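Local coordinates for phosphosugar isomerase (Escherichia coli O6:H1, PDB 5UQI), which binds arabinose-5-phosphate and probably interconverts it with its ketose isomer, as a sugar isomerase domain of the GutQ/KpsF type, at residues 35-39 / 119-123; 85-90 / 112-118; 101-107 / 128-132; 140-144 / 156-161. One frame throughout, in Å; residues are numbered along the deposited sequence.

Contact 1: 35-39 / 119-123; sequences LIKVL and YLISF
I121 of the strand offers its CD1 methyl to three side chains of helix 32-41, and around it the inner part of the contact gathers. CD1 of L35 lies 3.8 Å from I121 CD1, CD2 of L39 lies 3.9 Å from the same methyl, and V38 CG1 comes at it from a third residue at 4.0 Å. L35 and I121 cross at about a right angle; while CD1 of the leucine rests on the isoleucine, its CD2 reaches on to the ring of F123, 4.1 Å from F123 CE1. That reach depends on a CG turned anti to the backbone N (chi1 173°) on a residue whose CB does not itself face the strand. This part is buried and wholly apolar. Toward Y119 the character changes, since both V38 and the tyrosine are partly exposed. The two side chains approach from opposite directions, and V38 meets the phenol obliquely with both methyls: its CG1 sits 3.5 Å from Y119 CE1, whereas its CG2 lies 3.7 Å from Y119 OH. Here a single valine does the touching, where the inner part draws on several residues at once. The short helix and strand segments run at 141° to each other, closer to antiparallel than to perpendicular. Strand 120-124 is held between strands 93-97 and 137-140, while helix 32-41 lies across one face of that sheet, with L39 also touching I95 and, on helix 156-175, V168 and L172.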
# COMPACT_ATOMS: atom_id res chain seq x y z
N LEU A 35 0.30 -2.04 13.03
CA LEU A 35 -0.39 -2.31 11.73
C LEU A 35 -0.90 -3.75 11.69
O LEU A 35 -2.08 -4.03 11.35
CB LEU A 35 0.56 -1.96 10.58
CG LEU A 35 0.02 -2.36 9.18
CD1 LEU A 35 -1.25 -1.54 8.86
CD2 LEU A 35 1.09 -2.09 8.15
N ILE A 36 -0.02 -4.69 12.07
CA ILE A 36 -0.40 -6.09 12.07
C ILE A 36 -1.59 -6.35 13.00
O ILE A 36 -2.53 -7.05 12.64
CB ILE A 36 0.81 -7.02 12.42
CG1 ILE A 36 1.83 -7.06 11.28
CG2 ILE A 36 0.33 -8.44 12.78
CD1 ILE A 36 1.36 -7.76 10.03
N LYS A 37 -1.53 -5.83 14.22
CA LYS A 37 -2.63 -5.99 15.17
C LYS A 37 -3.96 -5.45 14.71
O LYS A 37 -4.95 -6.12 14.86
CB LYS A 37 -2.23 -5.38 16.51
CG LYS A 37 -1.01 -6.08 17.09
CD LYS A 37 -0.57 -5.43 18.39
CE LYS A 37 0.75 -6.01 18.84
NZ LYS A 37 1.22 -5.27 20.04
N VAL A 38 -3.97 -4.26 14.10
CA VAL A 38 -5.21 -3.66 13.56
C VAL A 38 -5.74 -4.57 12.47
O VAL A 38 -6.92 -4.88 12.45
CB VAL A 38 -5.02 -2.26 12.98
CG1 VAL A 38 -6.27 -1.79 12.23
CG2 VAL A 38 -4.64 -1.24 14.06
N LEU A 39 -4.85 -4.98 11.55
CA LEU A 39 -5.31 -5.89 10.48
C LEU A 39 -5.84 -7.24 10.97
O LEU A 39 -6.83 -7.76 10.44
CB LEU A 39 -4.29 -6.04 9.34
CG LEU A 39 -3.98 -4.68 8.68
CD1 LEU A 39 -2.76 -4.84 7.75
CD2 LEU A 39 -5.16 -4.11 7.84
N TYR A 119 -12.10 2.38 10.49
CA TYR A 119 -10.72 2.59 10.88
C TYR A 119 -9.88 2.80 9.62
O TYR A 119 -10.03 2.01 8.66
CB TYR A 119 -10.25 1.34 11.61
CG TYR A 119 -8.97 1.57 12.36
CD1 TYR A 119 -7.75 1.48 11.76
CD2 TYR A 119 -8.99 1.96 13.71
CE1 TYR A 119 -6.55 1.73 12.42
CE2 TYR A 119 -7.81 2.21 14.36
CZ TYR A 119 -6.59 2.08 13.74
OH TYR A 119 -5.38 2.32 14.41
N LEU A 120 -9.15 3.90 9.59
CA LEU A 120 -8.39 4.34 8.40
C LEU A 120 -6.92 4.21 8.66
O LEU A 120 -6.38 4.73 9.61
CB LEU A 120 -8.72 5.79 8.00
CG LEU A 120 -10.21 6.12 7.87
CD1 LEU A 120 -10.28 7.62 7.51
CD2 LEU A 120 -10.93 5.20 6.83
N ILE A 121 -6.20 3.57 7.71
CA ILE A 121 -4.76 3.43 7.75
C ILE A 121 -4.21 4.14 6.52
O ILE A 121 -4.80 3.99 5.45
CB ILE A 121 -4.40 1.91 7.65
CG1 ILE A 121 -4.93 1.22 8.93
CG2 ILE A 121 -2.90 1.70 7.49
CD1 ILE A 121 -4.89 -0.30 8.76
N SER A 122 -3.13 4.88 6.65
CA SER A 122 -2.49 5.47 5.49
C SER A 122 -1.10 4.90 5.27
O SER A 122 -0.39 4.60 6.22
CB SER A 122 -2.39 7.01 5.54
OG SER A 122 -1.58 7.38 6.73
N PHE A 123 -0.72 4.71 3.99
CA PHE A 123 0.67 4.45 3.66
C PHE A 123 1.15 5.64 2.87
O PHE A 123 0.70 5.86 1.70
CB PHE A 123 0.74 3.21 2.70
CG PHE A 123 0.51 1.83 3.32
CD1 PHE A 123 0.05 1.61 4.62
CD2 PHE A 123 0.67 0.68 2.49
CE1 PHE A 123 -0.12 0.33 5.12
CE2 PHE A 123 0.44 -0.60 2.99
CZ PHE A 123 0.08 -0.79 4.30

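Contact 2: 85-90 / 112-118; sequences LGMVAK and SLKKMGN
With CG anti to the carbonyl carbon (chi1 -72°) and a bend at chi3 of 66°, M116 folds its thioether back over the loop, so that CE stands 3.4 Å from L85 O and also near V88 O and CB. In the three-layer α/β/α fold of SIS domains, the 3-10 turn at 85-87 and the loop into strand 93-97 pack here on helix 110-116, which lies further along the chain beyond that strand. L85 serves as the apolar wedge, setting CD2 against L113 CD2 at 3.7 Å and CD1 against S112 CB at the same separation. The helix ends at G117, which leaves helical angles with positive phi, and the chain then presents N118. Its amide makes the direct hydrogen bond of the contact. V88 CG1 lies beside it, and ND2 donates to A89 O at 2.9 Å and also to D92 O, so two carbonyls of the incoming loop hold the amide's rotation. One water donates to both N118 OD1 (2.6 Å) and V88 O, bridging the two segments, while a second links K90 O to M116 O. In the bond from N118 ND2 to A89 O the oxygen lies almost exactly in the amide plane, yet the donor stands 49° out of the carbonyl plane.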
# COMPACT_ATOMS: atom_id res chain seq x y z
N LEU A 85 -17.70 4.41 -2.57
CA LEU A 85 -17.66 4.36 -1.11
C LEU A 85 -18.76 3.47 -0.52
O LEU A 85 -18.55 2.92 0.58
CB LEU A 85 -17.86 5.81 -0.60
CG LEU A 85 -16.53 6.59 -0.61
CD1 LEU A 85 -16.94 8.08 -0.53
CD2 LEU A 85 -15.63 6.23 0.58
N GLY A 86 -19.84 3.21 -1.28
CA GLY A 86 -20.87 2.30 -0.87
C GLY A 86 -20.42 0.85 -0.80
O GLY A 86 -21.13 -0.02 -0.24
N MET A 87 -19.21 0.57 -1.30
CA MET A 87 -18.69 -0.80 -1.15
C MET A 87 -18.14 -1.07 0.23
O MET A 87 -17.91 -2.26 0.57
CB MET A 87 -17.58 -1.05 -2.20
CG MET A 87 -18.12 -0.88 -3.60
SD MET A 87 -16.81 -1.12 -4.84
CE MET A 87 -17.82 -1.07 -6.33
N VAL A 88 -17.84 0.00 0.97
CA VAL A 88 -17.16 -0.04 2.28
C VAL A 88 -18.25 -0.06 3.34
O VAL A 88 -19.09 0.84 3.37
CB VAL A 88 -16.26 1.21 2.48
CG1 VAL A 88 -15.59 1.20 3.86
CG2 VAL A 88 -15.21 1.28 1.36
N ALA A 89 -18.26 -1.11 4.14
CA ALA A 89 -19.29 -1.26 5.20
C ALA A 89 -18.67 -1.30 6.59
O ALA A 89 -17.48 -1.33 6.72
CB ALA A 89 -20.12 -2.50 4.94
N LYS A 90 -19.51 -1.31 7.63
CA LYS A 90 -19.03 -0.96 8.98
C LYS A 90 -17.75 -1.64 9.51
O LYS A 90 -16.91 -0.95 10.12
CB LYS A 90 -20.17 -1.10 10.01
CG LYS A 90 -20.79 -2.48 10.12
CD LYS A 90 -21.60 -2.65 11.41
CE LYS A 90 -23.06 -2.27 11.21
NZ LYS A 90 -23.89 -2.69 12.37
N SER A 112 -16.34 11.73 3.80
CA SER A 112 -17.26 10.67 3.88
C SER A 112 -16.75 9.52 4.74
O SER A 112 -17.49 8.95 5.49
CB SER A 112 -17.63 10.12 2.47
OG SER A 112 -18.31 11.13 1.70
N LEU A 113 -15.47 9.15 4.59
CA LEU A 113 -14.99 8.03 5.37
C LEU A 113 -15.00 8.32 6.90
O LEU A 113 -15.24 7.40 7.68
CB LEU A 113 -13.55 7.68 4.95
CG LEU A 113 -13.48 6.85 3.66
CD1 LEU A 113 -12.02 6.79 3.15
CD2 LEU A 113 -14.11 5.46 3.91
N LYS A 114 -14.80 9.60 7.26
CA LYS A 114 -14.95 10.00 8.67
C LYS A 114 -16.41 9.83 9.18
O LYS A 114 -16.62 9.24 10.26
CB LYS A 114 -14.49 11.46 8.84
CG LYS A 114 -13.00 11.63 8.75
CD LYS A 114 -12.34 10.92 9.90
CE LYS A 114 -10.86 11.19 9.82
NZ LYS A 114 -10.17 10.63 11.00
N LYS A 115 -17.39 10.24 8.37
CA LYS A 115 -18.80 9.97 8.69
C LYS A 115 -19.16 8.52 8.77
O LYS A 115 -19.96 8.11 9.59
CB LYS A 115 -19.77 10.72 7.78
CG LYS A 115 -19.60 12.24 7.75
CD LYS A 115 -20.75 12.83 6.94
CE LYS A 115 -20.40 14.18 6.33
NZ LYS A 115 -20.40 15.23 7.38
N MET A 116 -18.53 7.69 7.92
CA MET A 116 -18.85 6.28 7.87
C MET A 116 -18.26 5.55 9.05
O MET A 116 -18.80 4.53 9.48
CB MET A 116 -18.28 5.72 6.54
CG MET A 116 -19.12 6.23 5.39
SD MET A 116 -18.28 6.00 3.79
CE MET A 116 -18.24 4.18 3.68
N GLY A 117 -17.15 6.08 9.58
CA GLY A 117 -16.59 5.58 10.86
C GLY A 117 -15.55 4.50 10.77
O GLY A 117 -15.00 4.08 11.77
N ASN A 118 -15.27 4.01 9.57
CA ASN A 118 -14.25 2.99 9.51
C ASN A 118 -12.85 3.37 10.02
O ASN A 118 -12.43 4.53 9.87
CB ASN A 118 -14.11 2.56 8.05
CG ASN A 118 -15.43 2.10 7.46
OD1 ASN A 118 -16.27 2.93 7.02
ND2 ASN A 118 -15.61 0.81 7.42
O HOH W 1 -18.61 1.86 6.42
O HOH W 2 -17.36 1.86 10.69

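Contact 3: 101-107 / 128-132; sequences GETAEIL and HSSLA. With A5P (arabinose-5-phosphate), chain B.
The carboxylate of E102 grips S130 at two points. S130 OG donates to E102 OE1 at 2.6 Å, meeting the syn lone pair, while S130 N donates to E102 OE2 at 2.9 Å from above the carboxylate plane. A bend at chi2 (-62°) curls the glutamate back to the start of helix 130-134, where a negative group would be expected to gain from the helix dipole. One residue further on, L131 N donates to G101 O at 2.9 Å, nearly straight and in the carbonyl plane, so successive amides of the first helical turn are taken by the loop opposite. S129 holds the N-cap position; its OG has its main partner in S126 O, with T124 OG1 as another, and accepts only weakly from A132 N. G101 lies against this serine, its CA 3.5 Å from S129 OG, an approach that the bare glycine permits. Beneath the polar layer the packing is apolar: L107 CD2 rests 3.8 Å from S130 CB, and I106 CG2 meets L131 CD2 at 4.0 Å. On the far side of the loop, T103 OG1 is modelled 2.4 Å from O3P of arabinose-5-phosphate, a hydrogen bond too short to be taken literally. The ligand is also hydrogen-bonded by S98 OG, S54 OG and the backbone N of K53, N99 and S100. The contact joins the ligand-binding loop after strand 93-97 to the helix after strand 120-124. I106 and L131 both reach L96 of the former strand, and L131 adds S122 and T124 of the latter, which places both short helices against these two strands.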
# COMPACT_ATOMS: atom_id res chain seq x y z
N GLY A 101 0.83 11.73 0.12
CA GLY A 101 -0.17 11.97 1.19
C GLY A 101 -0.91 13.28 0.97
O GLY A 101 -1.65 13.74 1.87
N GLU A 102 -0.81 13.83 -0.25
CA GLU A 102 -1.47 15.10 -0.59
C GLU A 102 -2.37 15.00 -1.82
O GLU A 102 -2.97 16.00 -2.23
CB GLU A 102 -0.42 16.19 -0.82
CG GLU A 102 0.50 16.48 0.40
CD GLU A 102 -0.23 16.97 1.63
OE1 GLU A 102 -1.37 17.50 1.48
OE2 GLU A 102 0.33 16.79 2.78
N THR A 103 -2.47 13.78 -2.41
CA THR A 103 -3.18 13.66 -3.69
C THR A 103 -4.61 14.07 -3.50
O THR A 103 -5.28 13.49 -2.68
CB THR A 103 -3.10 12.15 -4.09
OG1 THR A 103 -1.73 11.81 -4.09
CG2 THR A 103 -3.75 11.90 -5.48
N ALA A 104 -5.08 15.03 -4.31
CA ALA A 104 -6.43 15.60 -4.13
C ALA A 104 -7.52 14.54 -4.16
O ALA A 104 -8.43 14.52 -3.34
CB ALA A 104 -6.72 16.66 -5.18
N GLU A 105 -7.38 13.60 -5.11
CA GLU A 105 -8.42 12.57 -5.21
C GLU A 105 -8.53 11.70 -3.96
O GLU A 105 -9.63 11.24 -3.63
CB GLU A 105 -8.13 11.67 -6.46
CG GLU A 105 -8.21 12.42 -7.79
CD GLU A 105 -6.86 12.95 -8.26
OE1 GLU A 105 -5.95 13.26 -7.41
OE2 GLU A 105 -6.73 13.17 -9.47
N ILE A 106 -7.43 11.44 -3.27
CA ILE A 106 -7.48 10.61 -2.11
C ILE A 106 -8.00 11.41 -0.92
O ILE A 106 -8.80 10.91 -0.17
CB ILE A 106 -6.09 9.99 -1.79
CG1 ILE A 106 -5.55 9.21 -2.98
CG2 ILE A 106 -6.13 9.13 -0.54
CD1 ILE A 106 -6.45 7.99 -3.30
N LEU A 107 -7.55 12.66 -0.81
CA LEU A 107 -8.10 13.44 0.33
C LEU A 107 -9.61 13.65 0.20
O LEU A 107 -10.28 13.83 1.24
CB LEU A 107 -7.47 14.81 0.41
CG LEU A 107 -5.97 14.76 0.51
CD1 LEU A 107 -5.34 16.16 0.50
CD2 LEU A 107 -5.43 14.06 1.73
N HIS A 128 3.39 13.60 8.55
CA HIS A 128 2.89 14.96 8.56
C HIS A 128 2.01 15.30 7.37
O HIS A 128 1.51 16.43 7.25
CB HIS A 128 4.04 16.01 8.66
CG HIS A 128 4.89 15.84 9.88
ND1 HIS A 128 4.46 16.23 11.13
CD2 HIS A 128 6.10 15.27 10.06
CE1 HIS A 128 5.38 15.93 12.03
NE2 HIS A 128 6.40 15.36 11.40
N SER A 129 1.82 14.33 6.46
CA SER A 129 1.03 14.62 5.26
C SER A 129 -0.43 14.76 5.65
O SER A 129 -0.86 14.22 6.68
CB SER A 129 1.25 13.53 4.18
OG SER A 129 0.70 12.27 4.61
N SER A 130 -1.19 15.43 4.79
CA SER A 130 -2.62 15.63 4.99
C SER A 130 -3.36 14.33 5.21
O SER A 130 -4.13 14.18 6.12
CB SER A 130 -3.23 16.40 3.81
OG SER A 130 -2.64 17.73 3.72
N LEU A 131 -3.08 13.35 4.35
CA LEU A 131 -3.70 12.05 4.54
C LEU A 131 -3.35 11.35 5.88
O LEU A 131 -4.23 10.86 6.57
CB LEU A 131 -3.29 11.09 3.37
CG LEU A 131 -3.90 9.69 3.47
CD1 LEU A 131 -5.41 9.69 3.42
CD2 LEU A 131 -3.37 8.85 2.29
N ALA A 132 -2.06 11.33 6.20
CA ALA A 132 -1.56 10.67 7.39
C ALA A 132 -2.15 11.28 8.67
O ALA A 132 -2.54 10.53 9.55
CB ALA A 132 -0.07 10.70 7.40
C1 A5P B . 1.77 9.80 -10.93
O1 A5P B . 2.90 9.52 -10.89
C2 A5P B . 0.83 8.81 -10.41
O2 A5P B . 0.89 7.57 -11.05
C3 A5P B . 1.13 8.82 -8.98
O3 A5P B . 1.20 7.52 -8.38
C4 A5P B . -0.12 9.61 -8.67
O4 A5P B . 0.07 10.97 -9.02
C5 A5P B . -0.53 9.51 -7.23
O5 A5P B . 0.45 10.09 -6.46
P A5P B . 0.42 9.66 -4.92
O1P A5P B . 1.05 8.27 -4.75
O2P A5P B . 1.34 10.82 -4.25
O3P A5P B . -0.96 9.60 -4.50

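Contact 4: 140-144 / 156-161; sequences EIPVK and CSSTVV
V143 is the bump and the opening turn of helix 156-175 the hollow. The valine points at the helix and settles over S157, with CG1 3.9 Å from S157 CA and CG2 at the same distance; CG1 also meets C156 CB at 4.0 Å, and CG2 leans toward V160 CB. Both methyls thus rest on S157 CA, and the second reaches one helical turn on. I141, two residues earlier, forms the second bump. The I141 and V160 side chains slide past each other in opposite directions, and I141 CG2 presses on V160 CG1 at 3.4 Å, tighter than usual for two methyls, while I141 CD1 reaches along to V161 CG2 at 4.2 Å. P142 between them turns away, the alternation of an extended chain lying along a helix. At the outer end the bent K144 brings NZ to 4.1 Å from C156 SG; NZ is weakly hydrogen-bonded to N16 O. The hydroxyl of S157 is bonded to E146. The bound sugar phosphate is near, about 6 Å from the S157 side chain. The chain leaving strand 137-140 is thereby laid along the first turns of helix 156-175, with F123 of strand 120-124 touching I141 and V161, and A20 of helix 3-25 touching V160 and C156.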
# COMPACT_ATOMS: atom_id res chain seq x y z
N GLU A 140 4.46 5.22 7.93
CA GLU A 140 5.36 6.07 7.16
C GLU A 140 6.31 5.13 6.41
O GLU A 140 6.95 4.23 7.01
CB GLU A 140 6.10 7.07 8.07
CG GLU A 140 7.01 8.04 7.34
CD GLU A 140 7.63 9.06 8.32
OE1 GLU A 140 8.64 8.65 8.91
OE2 GLU A 140 7.12 10.19 8.55
N ILE A 141 6.31 5.24 5.09
CA ILE A 141 7.18 4.42 4.25
C ILE A 141 8.07 5.43 3.53
O ILE A 141 7.70 5.94 2.47
CB ILE A 141 6.37 3.60 3.23
CG1 ILE A 141 5.34 2.72 3.99
CG2 ILE A 141 7.36 2.78 2.36
CD1 ILE A 141 4.42 1.88 3.14
N PRO A 142 9.25 5.72 4.12
CA PRO A 142 10.09 6.80 3.62
C PRO A 142 10.70 6.43 2.25
O PRO A 142 11.17 5.30 2.04
CB PRO A 142 11.17 6.93 4.71
CG PRO A 142 11.30 5.55 5.26
CD PRO A 142 9.95 4.88 5.12
N VAL A 143 10.60 7.37 1.32
CA VAL A 143 11.20 7.23 0.00
C VAL A 143 11.88 8.56 -0.31
O VAL A 143 11.21 9.58 -0.49
CB VAL A 143 10.14 6.89 -1.09
CG1 VAL A 143 10.83 6.74 -2.46
CG2 VAL A 143 9.32 5.63 -0.72
N LYS A 144 13.20 8.52 -0.37
CA LYS A 144 14.10 9.66 -0.58
C LYS A 144 13.92 10.38 -1.93
O LYS A 144 13.83 11.62 -1.99
CB LYS A 144 15.58 9.20 -0.44
CG LYS A 144 15.86 7.68 -0.69
CD LYS A 144 16.01 7.23 -2.17
CE LYS A 144 16.68 5.86 -2.34
NZ LYS A 144 16.94 5.39 -3.75
N CYS A 156 11.03 4.03 -7.45
CA CYS A 156 11.42 3.68 -6.09
C CYS A 156 10.16 3.62 -5.19
O CYS A 156 10.05 2.68 -4.41
CB CYS A 156 12.38 4.69 -5.52
SG CYS A 156 13.94 4.67 -6.43
N SER A 157 9.25 4.60 -5.26
CA SER A 157 8.16 4.62 -4.26
C SER A 157 7.14 3.48 -4.49
O SER A 157 6.75 2.83 -3.50
CB SER A 157 7.42 5.93 -4.26
OG SER A 157 6.92 6.14 -5.57
N SER A 158 6.71 3.25 -5.73
CA SER A 158 5.73 2.19 -6.00
C SER A 158 6.33 0.83 -5.67
O SER A 158 5.63 -0.05 -5.13
CB SER A 158 5.25 2.31 -7.48
OG SER A 158 6.42 2.51 -8.34
N THR A 159 7.61 0.64 -5.96
CA THR A 159 8.23 -0.63 -5.64
C THR A 159 8.38 -0.80 -4.14
O THR A 159 8.11 -1.87 -3.67
CB THR A 159 9.62 -0.80 -6.32
OG1 THR A 159 9.35 -0.90 -7.74
CG2 THR A 159 10.40 -2.05 -5.83
N VAL A 160 8.77 0.26 -3.40
CA VAL A 160 8.92 0.08 -1.96
C VAL A 160 7.58 -0.28 -1.29
O VAL A 160 7.52 -1.15 -0.38
CB VAL A 160 9.47 1.38 -1.33
CG1 VAL A 160 9.49 1.24 0.15
CG2 VAL A 160 10.91 1.58 -1.82
N VAL A 161 6.50 0.42 -1.66
CA VAL A 161 5.19 0.14 -1.11
C VAL A 161 4.76 -1.31 -1.45
O VAL A 161 4.18 -2.00 -0.60
CB VAL A 161 4.14 1.15 -1.60
CG1 VAL A 161 2.80 0.79 -0.99
CG2 VAL A 161 4.54 2.50 -1.06

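In the fold
Together the four contacts illustrate how the chemistry of an α/β fold follows depth. Contacts 1 and 4 are buried and mainly apolar, and are joined by F123 of contact 1, which touches I141 and V161 of contact 4. Contacts 2 and 3 are only partly buried, and there polar groups join the leucines: an asparagine amide and two waters in contact 2, a carboxylate and helix-start amides in contact 3. Strand 120-124 connects three of them: helix 110-116 of contact 2 leads into it, and the helix of contact 3 follows it, with S122 packing against L131 and A132. Contact 3 alone includes a ligand-binding residue; the L113 side chain of contact 2 is about 14 Å from the ligand.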